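PDB 1JDL: cytochrome c2 iso-2 from Rhodospirillum centenum, which carries electrons through a covalently bound heme, donating them to oxidized bacteriochlorophyll in the photophosphorylation of purple bacteria. Local coordinates for residues 57-62 / 84-89. Sequence-based numbering, arbitrary orientation.
Sequences GEAGLH and ADAGHA
The imidazole of His88 is the one flat group that meets the facing segment, and Ala59 is what it meets: the methyl CB of Ala59 approaches obliquely and lies 4.1 Å from ND1 of His88. In the plane of the ring, at its edge, sits CB of Ala86, two residues back along the ring's own chain. The first torsion swings the ring beside the backbone N, with CG anti to the carbonyl carbon (chi1 -58°), and chi2 (81°) sets its plane. Ala86 completes the contact: its methyl points at that of Ala59, which meets it at a slant, the two CB atoms 4.3 Å apart.

Two helix ends that close in Schellman motifs meet here. Gly60 after helix 51-58 and Gly87 after helix 75-85 take positive phi; N of Gly60 bonds O of Gly57 at 2.9 Å, and N of Gly87 bonds O of Ala84 at 3.0 Å. Ala59 and Ala86 each stand just before the glycine, and His88 just after Gly87. Ala59 also touches Leu83, while Leu61 packs on Phe78, Leu79 and Phe82, so the turn after helix 51-58 packs against helix 75-85, about 12 Å from the heme at the Ala59 side chain.

With just 95 Å² buried in total and no directional polar bond between the segments, this surface contact is a loose van der Waals touch of two methyls and a ring, which by itself should do little to fix the ring's orientation.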
ATOM      1  N   GLY A  57       7.656  -2.219   7.489  1.00 16.54           N
ATOM      2  CA  GLY A  57       7.521  -0.918   8.116  1.00 16.76           C
ATOM      3  C   GLY A  57       8.591  -0.708   9.171  1.00 18.18           C
ATOM      4  O   GLY A  57       9.202   0.360   9.238  1.00 18.24           O
ATOM      5  N   GLU A  58       8.822  -1.728   9.995  1.00 17.97           N
ATOM      6  CA  GLU A  58       9.835  -1.650  11.047  1.00 20.47           C
ATOM      7  C   GLU A  58      11.224  -1.466  10.442  1.00 21.62           C
ATOM      8  O   GLU A  58      12.112  -0.876  11.066  1.00 22.48           O
ATOM      9  CB  GLU A  58       9.820  -2.923  11.899  1.00 23.79           C
ATOM     10  CG  GLU A  58       8.565  -3.102  12.735  1.00 30.61           C
ATOM     11  CD  GLU A  58       8.515  -2.171  13.933  1.00 34.51           C
ATOM     12  OE1 GLU A  58       7.500  -2.192  14.658  1.00 38.52           O
ATOM     13  OE2 GLU A  58       9.490  -1.422  14.155  1.00 38.50           O
ATOM     14  N   ALA A  59      11.406  -1.977   9.227  1.00 20.42           N
ATOM     15  CA  ALA A  59      12.681  -1.868   8.526  1.00 18.71           C
ATOM     16  C   ALA A  59      12.820  -0.514   7.828  1.00 20.10           C
ATOM     17  O   ALA A  59      13.814  -0.263   7.144  1.00 20.72           O
ATOM     18  CB  ALA A  59      12.826  -2.999   7.515  1.00 21.01           C
ATOM     19  N   GLY A  60      11.815   0.346   7.986  1.00 18.01           N
ATOM     20  CA  GLY A  60      11.884   1.676   7.401  1.00 18.11           C
ATOM     21  C   GLY A  60      10.963   2.019   6.247  1.00 19.02           C
ATOM     22  O   GLY A  60      11.013   3.139   5.726  1.00 20.29           O
ATOM     23  N   LEU A  61      10.110   1.088   5.839  1.00 16.64           N
ATOM     24  CA  LEU A  61       9.224   1.368   4.716  1.00 15.97           C
ATOM     25  C   LEU A  61       8.082   2.331   5.039  1.00 16.51           C
ATOM     26  O   LEU A  61       7.276   2.086   5.940  1.00 17.28           O
ATOM     27  CB  LEU A  61       8.646   0.063   4.153  1.00 15.64           C
ATOM     28  CG  LEU A  61       7.679   0.227   2.974  1.00 16.58           C
ATOM     29  CD1 LEU A  61       8.383   0.903   1.796  1.00 18.06           C
ATOM     30  CD2 LEU A  61       7.137  -1.142   2.576  1.00 17.39           C
ATOM     31  N   HIS A  62       8.039   3.435   4.301  1.00 15.74           N
ATOM     32  CA  HIS A  62       6.988   4.439   4.438  1.00 17.23           C
ATOM     33  C   HIS A  62       6.362   4.522   3.057  1.00 17.11           C
ATOM     34  O   HIS A  62       7.064   4.391   2.047  1.00 17.95           O
ATOM     35  CB  HIS A  62       7.591   5.778   4.864  1.00 18.29           C
ATOM     36  CG  HIS A  62       8.127   5.762   6.260  1.00 19.80           C
ATOM     37  ND1 HIS A  62       7.442   6.300   7.328  1.00 22.20           N
ATOM     38  CD2 HIS A  62       9.243   5.197   6.775  1.00 20.91           C
ATOM     39  CE1 HIS A  62       8.114   6.063   8.443  1.00 19.22           C
ATOM     40  NE2 HIS A  62       9.210   5.394   8.134  1.00 22.73           N
ATOM     41  N   ALA A  84      15.138  -7.410   2.025  1.00 21.84           N
ATOM     42  CA  ALA A  84      16.456  -7.949   1.713  1.00 21.89           C
ATOM     43  C   ALA A  84      17.466  -6.811   1.606  1.00 22.04           C
ATOM     44  O   ALA A  84      18.549  -6.875   2.188  1.00 22.37           O
ATOM     45  CB  ALA A  84      16.407  -8.729   0.410  1.00 23.57           C
ATOM     46  N   ASP A  85      17.110  -5.765   0.867  1.00 22.10           N
ATOM     47  CA  ASP A  85      18.000  -4.620   0.699  1.00 23.03           C
ATOM     48  C   ASP A  85      18.341  -3.967   2.033  1.00 23.46           C
ATOM     49  O   ASP A  85      19.425  -3.408   2.202  1.00 22.65           O
ATOM     50  CB  ASP A  85      17.364  -3.566  -0.213  1.00 24.51           C
ATOM     51  CG  ASP A  85      17.400  -3.953  -1.677  1.00 24.70           C
ATOM     52  OD1 ASP A  85      18.037  -4.970  -2.015  1.00 25.61           O
ATOM     53  OD2 ASP A  85      16.793  -3.225  -2.493  1.00 27.84           O
ATOM     54  N   ALA A  86      17.407  -4.038   2.978  1.00 23.09           N
ATOM     55  CA  ALA A  86      17.599  -3.426   4.291  1.00 23.91           C
ATOM     56  C   ALA A  86      18.438  -4.259   5.252  1.00 24.92           C
ATOM     57  O   ALA A  86      18.798  -3.783   6.333  1.00 25.74           O
ATOM     58  CB  ALA A  86      16.244  -3.127   4.925  1.00 24.35           C
ATOM     59  N   GLY A  87      18.744  -5.494   4.869  1.00 24.80           N
ATOM     60  CA  GLY A  87      19.529  -6.354   5.738  1.00 24.76           C
ATOM     61  C   GLY A  87      18.670  -7.271   6.592  1.00 26.48           C
ATOM     62  O   GLY A  87      19.134  -7.805   7.603  1.00 26.24           O
ATOM     63  N   HIS A  88      17.413  -7.448   6.187  1.00 25.84           N
ATOM     64  CA  HIS A  88      16.478  -8.310   6.909  1.00 26.37           C
ATOM     65  C   HIS A  88      15.883  -9.346   5.964  1.00 27.27           C
ATOM     66  O   HIS A  88      14.670  -9.573   5.953  1.00 27.27           O
ATOM     67  CB  HIS A  88      15.342  -7.481   7.522  1.00 28.87           C
ATOM     68  CG  HIS A  88      15.809  -6.408   8.456  1.00 31.79           C
ATOM     69  ND1 HIS A  88      16.277  -5.188   8.017  1.00 33.40           N
ATOM     70  CD2 HIS A  88      15.894  -6.379   9.807  1.00 34.40           C
ATOM     71  CE1 HIS A  88      16.631  -4.454   9.056  1.00 35.20           C
ATOM     72  NE2 HIS A  88      16.409  -5.153  10.155  1.00 35.53           N
ATOM     73  N   ALA A  89      16.744  -9.979   5.176  1.00 27.50           N
ATOM     74  CA  ALA A  89      16.312 -10.982   4.212  1.00 28.60           C
ATOM     75  C   ALA A  89      15.565 -12.140   4.860  1.00 29.36           C
ATOM     76  O   ALA A  89      14.626 -12.686   4.282  1.00 29.70           O
ATOM     77  CB  ALA A  89      17.516 -11.509   3.439  1.00 27.90           C
TER